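Local structure of ulvan Lyase-PL25 (Pseudoalteromonas sp. PLSV, 5UAM) at residues Thr213-Val218 with Tyr239-Asp244. The protein is a polysaccharide lyase of family PL25 that degrades ulvan, the sulfated, uronic acid-containing cell-wall polysaccharide of green seaweeds. Numbering follows the deposited sequence.
With ZN (zinc ion), chain D.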
loop_
_atom_site.group_PDB
_atom_site.type_symbol
_atom_site.label_atom_id
_atom_site.label_comp_id
_atom_site.label_asym_id
_atom_site.label_seq_id
_atom_site.Cartn_x
_atom_site.Cartn_y
_atom_site.Cartn_z
ATOM N N THR A 213 14.602 -23.788 10.230
ATOM C CA THR A 213 15.402 -24.892 10.745
ATOM C C THR A 213 16.566 -25.264 9.836
ATOM O O THR A 213 17.381 -26.104 10.222
ATOM C CB THR A 213 14.524 -26.130 10.966
ATOM O OG1 THR A 213 13.918 -26.511 9.721
ATOM C CG2 THR A 213 13.424 -25.823 11.987
ATOM N N ASP A 214 16.665 -24.658 8.648
ATOM C CA ASP A 214 17.696 -25.007 7.676
ATOM C C ASP A 214 18.767 -23.943 7.502
ATOM O O ASP A 214 19.871 -24.271 7.054
ATOM C CB ASP A 214 17.049 -25.280 6.308
ATOM C CG ASP A 214 16.251 -24.088 5.778
ATOM O OD1 ASP A 214 15.545 -23.397 6.554
ATOM O OD2 ASP A 214 16.320 -23.848 4.554
ATOM N N ILE A 215 18.469 -22.682 7.827
ATOM C CA ILE A 215 19.404 -21.570 7.700
ATOM C C ILE A 215 19.200 -20.635 8.885
ATOM O O ILE A 215 18.193 -20.706 9.589
ATOM C CB ILE A 215 19.205 -20.792 6.380
ATOM C CG1 ILE A 215 17.774 -20.239 6.275
ATOM C CG2 ILE A 215 19.520 -21.694 5.185
ATOM C CD1 ILE A 215 17.560 -19.325 5.065
ATOM N N ASP A 216 20.172 -19.744 9.097
ATOM C CA ASP A 216 20.137 -18.807 10.226
ATOM C C ASP A 216 19.355 -17.549 9.840
ATOM O O ASP A 216 19.893 -16.457 9.639
ATOM C CB ASP A 216 21.554 -18.466 10.672
ATOM C CG ASP A 216 22.273 -19.641 11.296
ATOM O OD1 ASP A 216 21.613 -20.449 11.980
ATOM O OD2 ASP A 216 23.503 -19.753 11.103
ATOM N N ALA A 217 18.040 -17.727 9.743
ATOM C CA ALA A 217 17.139 -16.668 9.317
ATOM C C ALA A 217 15.763 -16.948 9.896
ATOM O O ALA A 217 15.488 -18.036 10.415
ATOM C CB ALA A 217 17.073 -16.584 7.790
ATOM N N VAL A 218 14.896 -15.947 9.790
ATOM C CA VAL A 218 13.530 -16.003 10.295
ATOM C C VAL A 218 12.590 -15.789 9.117
ATOM O O VAL A 218 12.853 -14.953 8.244
ATOM C CB VAL A 218 13.315 -14.926 11.382
ATOM C CG1 VAL A 218 11.848 -14.817 11.790
ATOM C CG2 VAL A 218 14.183 -15.231 12.590
ATOM N N TYR A 239 7.822 -13.150 0.281
ATOM C CA TYR A 239 8.553 -13.700 1.416
ATOM C C TYR A 239 9.882 -12.983 1.611
ATOM O O TYR A 239 10.643 -12.813 0.655
ATOM C CB TYR A 239 8.793 -15.188 1.207
ATOM C CG TYR A 239 9.643 -15.825 2.284
ATOM C CD1 TYR A 239 9.097 -16.182 3.496
ATOM C CD2 TYR A 239 10.983 -16.111 2.059
ATOM C CE1 TYR A 239 9.866 -16.776 4.471
ATOM C CE2 TYR A 239 11.767 -16.712 3.035
ATOM C CZ TYR A 239 11.194 -17.048 4.241
ATOM O OH TYR A 239 11.970 -17.644 5.200
ATOM N N HIS A 240 10.160 -12.586 2.847
ATOM C CA HIS A 240 11.423 -11.965 3.234
ATOM C C HIS A 240 12.273 -12.997 3.978
ATOM O O HIS A 240 11.851 -13.536 5.012
ATOM C CB HIS A 240 11.135 -10.730 4.097
ATOM C CG HIS A 240 12.337 -10.143 4.768
ATOM N ND1 HIS A 240 13.517 -9.882 4.105
ATOM C CD2 HIS A 240 12.530 -9.748 6.047
ATOM C CE1 HIS A 240 14.389 -9.361 4.953
ATOM N NE2 HIS A 240 13.810 -9.257 6.138
ATOM N N VAL A 241 13.451 -13.293 3.428
ATOM C CA VAL A 241 14.477 -14.078 4.114
ATOM C C VAL A 241 15.125 -13.123 5.107
ATOM O O VAL A 241 15.957 -12.299 4.725
ATOM C CB VAL A 241 15.528 -14.632 3.147
ATOM C CG1 VAL A 241 16.428 -15.636 3.884
ATOM C CG2 VAL A 241 14.905 -15.227 1.883
ATOM N N CYS A 242 14.759 -13.222 6.378
ATOM C CA CYS A 242 15.211 -12.256 7.371
ATOM C C CYS A 242 16.429 -12.845 8.078
ATOM O O CYS A 242 16.328 -13.559 9.082
ATOM C CB CYS A 242 14.077 -11.890 8.319
ATOM S SG CYS A 242 14.513 -10.530 9.416
ATOM N N TRP A 243 17.605 -12.526 7.548
ATOM C CA TRP A 243 18.846 -13.156 7.976
ATOM C C TRP A 243 19.304 -12.630 9.331
ATOM O O TRP A 243 19.179 -11.435 9.622
ATOM C CB TRP A 243 19.952 -12.854 6.963
ATOM C CG TRP A 243 19.839 -13.590 5.661
ATOM C CD1 TRP A 243 19.369 -13.098 4.467
ATOM C CD2 TRP A 243 20.213 -14.947 5.416
ATOM N NE1 TRP A 243 19.444 -14.073 3.497
ATOM C CE2 TRP A 243 19.952 -15.215 4.056
ATOM C CE3 TRP A 243 20.743 -15.964 6.213
ATOM C CZ2 TRP A 243 20.219 -16.460 3.477
ATOM C CZ3 TRP A 243 21.006 -17.199 5.631
ATOM C CH2 TRP A 243 20.723 -17.437 4.285
ATOM N N ASP A 244 19.852 -13.527 10.147
ATOM C CA ASP A 244 20.553 -13.115 11.353
ATOM C C ASP A 244 21.792 -12.320 10.963
ATOM O O ASP A 244 22.370 -12.518 9.888
ATOM C CB ASP A 244 21.029 -14.339 12.153
ATOM C CG ASP A 244 19.893 -15.118 12.794
ATOM O OD1 ASP A 244 18.729 -14.656 12.773
ATOM O OD2 ASP A 244 20.188 -16.207 13.331
HETATM ZN ZN ZN D . 14.543 -8.753 7.976
#
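The indole of Trp-243 reaches across to Ile-215 and Ala-217 with its benzo ring. Its CH2 meets CD1 of Ile-215 at 3.8 Å, the two side chains crossing at about a right angle, while CB of Ala-217 meets CE3 of the indole and CG1 of Val-241 rests over one face of it, offset toward the rim. Ile-215 CG1 stands between its own backbone N and carbonyl carbon (chi1 59°), which brings CD1 up to both Trp-243 and Val-241, 4.0 Å from Val-241 CG1. NE1 of Trp-243 is hydrogen-bonded outside the pair, with Glu-257 as its partner. These two segments are the open end of an antiparallel beta hairpin, strands 217-227 and 232-243, in a beta-propeller fold. Ala-217 and Trp-243 form a non-hydrogen-bonded pair. Val-218 and Cys-242 form the hydrogen-bonded pair beside it, with Val-218 N to Cys-242 O at 2.9 Å and Cys-242 N to Val-218 O at 3.2 Å. On the face of Val-218 and Cys-242 the strand serves the metal: SG of Cys-242, anti to its backbone N (chi1 -172°), binds zinc at 2.3 Å, and NE2 of His-240 binds it at 2.0 Å. His-184 and His-254 complete the site, while a bond from ND1 to Glu-257 O helps fix the rotation of the His-240 ring, one face of which lies against CA of Cys-242. Beyond the last pair, Asp-216, centre of an inverse gamma turn, accepts an almost straight bond (171°) at its O from Asp-244 N, 3.0 Å away. The Asp-244 carboxylate packs beside that same carbonyl and forms salt bridges with Arg-185 and Arg-211. With an alanine in place of Asp-244, both arginines would probably lose their shared carboxylate partner, and the packing against the Asp-216 carbonyl would probably go with it.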